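Local coordinates for protein tryptophan decarboxylase 1 (Oryza sativa subsp. japonica, PDB 6KHO) that decarboxylates L-tryptophan to tryptamine and 5-hydroxy-L-tryptophan to serotonin, using pyridoxal 5'-phosphate as cofactor, at residues A206-D211 against T264-T269. Numbering follows the deposited sequence.
Sequences AVYAAD and TYVCAT
Y265 O takes a hydrogen bond from Y208 N (3.0 Å) and a CA-H...O contact from V207 CA. The edge of the Y208 ring lies beside it, CD1 3.5 Å from Y265 O, with the oxygen near the ring plane. The two segments are neighbouring parallel strands in the central mixed sheet of the fold-type I PLP-enzyme domain. The ladder continues with C267 N to Y208 O at 3.0 Å, the straightest of the three bonds at 164°. V266 CA also points its hydrogen at Y208 O. At the other end T264 N reaches A206 O at 2.8 Å with a more bent N-H (139°). Beyond C267 the strands spread, and a water bridges the gap, donating to C267 O and accepting from A210 N.

One face carries V207, Y265, A209 and C267. V207 CG1 meets Y265 CB at an oblique crossing. The Y265 ring meets that of W294 with the planes parallel, and its OH bonds to T182 of helix 175-194. C267 lies toward the cofactor end, its side chain about 8 Å from the bound PLP.

Y208 and V266 occupy the opposite face, against helix 246-258. Y208 CG is anti to its carbonyl carbon (chi1 -50°), which carries the ring back beside its own backbone N and over toward T264. Its OH is held by D256 of that helix. V266 CG2 approaches the ring obliquely, 4.2 Å from both CB and CD1 of Y208.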
# COMPACT_ATOMS: atom_id res chain seq x y z
N ALA A 206 23.53 9.76 11.67
CA ALA A 206 23.85 8.34 11.66
C ALA A 206 22.69 7.53 12.22
O ALA A 206 21.96 7.99 13.09
CB ALA A 206 25.12 8.04 12.49
N VAL A 207 22.54 6.30 11.70
CA VAL A 207 21.50 5.37 12.13
C VAL A 207 22.12 4.00 12.36
O VAL A 207 23.17 3.66 11.80
CB VAL A 207 20.33 5.28 11.11
CG1 VAL A 207 19.77 6.65 10.82
CG2 VAL A 207 20.78 4.62 9.81
N TYR A 208 21.44 3.19 13.19
CA TYR A 208 22.00 1.97 13.76
C TYR A 208 20.99 0.83 13.76
O TYR A 208 19.82 1.02 14.13
CB TYR A 208 22.46 2.20 15.21
CG TYR A 208 23.34 3.41 15.33
CD1 TYR A 208 22.78 4.68 15.41
CD2 TYR A 208 24.73 3.30 15.35
CE1 TYR A 208 23.57 5.81 15.49
CE2 TYR A 208 25.54 4.43 15.43
CZ TYR A 208 24.94 5.68 15.51
OH TYR A 208 25.70 6.82 15.60
N ALA A 209 21.45 -0.36 13.38
CA ALA A 209 20.67 -1.57 13.56
C ALA A 209 21.62 -2.76 13.58
O ALA A 209 22.73 -2.69 13.04
CB ALA A 209 19.63 -1.72 12.45
N ALA A 210 21.19 -3.84 14.22
CA ALA A 210 21.93 -5.08 14.18
C ALA A 210 22.01 -5.63 12.75
O ALA A 210 21.16 -5.36 11.90
CB ALA A 210 21.28 -6.12 15.09
N ASP A 211 23.06 -6.42 12.49
CA ASP A 211 23.17 -7.01 11.16
C ASP A 211 22.11 -8.07 10.90
O ASP A 211 22.04 -8.57 9.77
CB ASP A 211 24.57 -7.59 10.94
CG ASP A 211 24.93 -8.70 11.91
OD1 ASP A 211 24.05 -9.15 12.67
OD2 ASP A 211 26.11 -9.12 11.91
N THR A 264 20.89 9.30 15.34
CA THR A 264 19.56 9.77 15.00
C THR A 264 18.46 8.75 15.26
O THR A 264 17.36 9.15 15.67
CB THR A 264 19.53 10.22 13.53
OG1 THR A 264 20.36 11.39 13.37
CG2 THR A 264 18.11 10.54 13.05
N TYR A 265 18.73 7.46 15.10
CA TYR A 265 17.67 6.46 15.03
C TYR A 265 18.29 5.08 15.21
O TYR A 265 19.34 4.79 14.62
CB TYR A 265 16.95 6.57 13.68
CG TYR A 265 15.75 5.66 13.41
CD1 TYR A 265 15.89 4.30 13.23
CD2 TYR A 265 14.48 6.22 13.26
CE1 TYR A 265 14.76 3.49 12.94
CE2 TYR A 265 13.36 5.43 12.96
CZ TYR A 265 13.50 4.08 12.81
OH TYR A 265 12.39 3.32 12.48
N VAL A 266 17.65 4.25 16.03
CA VAL A 266 18.05 2.86 16.24
C VAL A 266 16.85 1.96 15.95
O VAL A 266 15.75 2.22 16.44
CB VAL A 266 18.56 2.62 17.68
CG1 VAL A 266 18.96 1.18 17.87
CG2 VAL A 266 19.73 3.57 18.05
N CYS A 267 17.07 0.88 15.20
CA CYS A 267 16.05 -0.14 14.99
C CYS A 267 16.40 -1.38 15.80
O CYS A 267 17.46 -1.97 15.60
CB CYS A 267 15.90 -0.51 13.51
SG CYS A 267 14.47 -1.62 13.19
N ALA A 268 15.53 -1.76 16.72
CA ALA A 268 15.63 -3.02 17.45
C ALA A 268 14.60 -3.99 16.90
O ALA A 268 13.46 -3.60 16.62
CB ALA A 268 15.40 -2.83 18.94
N THR A 269 14.98 -5.26 16.73
CA THR A 269 14.08 -6.26 16.16
C THR A 269 13.76 -7.33 17.20
O THR A 269 14.67 -7.89 17.82
CB THR A 269 14.69 -6.92 14.92
OG1 THR A 269 14.93 -5.92 13.92
CG2 THR A 269 13.71 -7.97 14.32
O HOH W 1 18.98 -3.94 15.88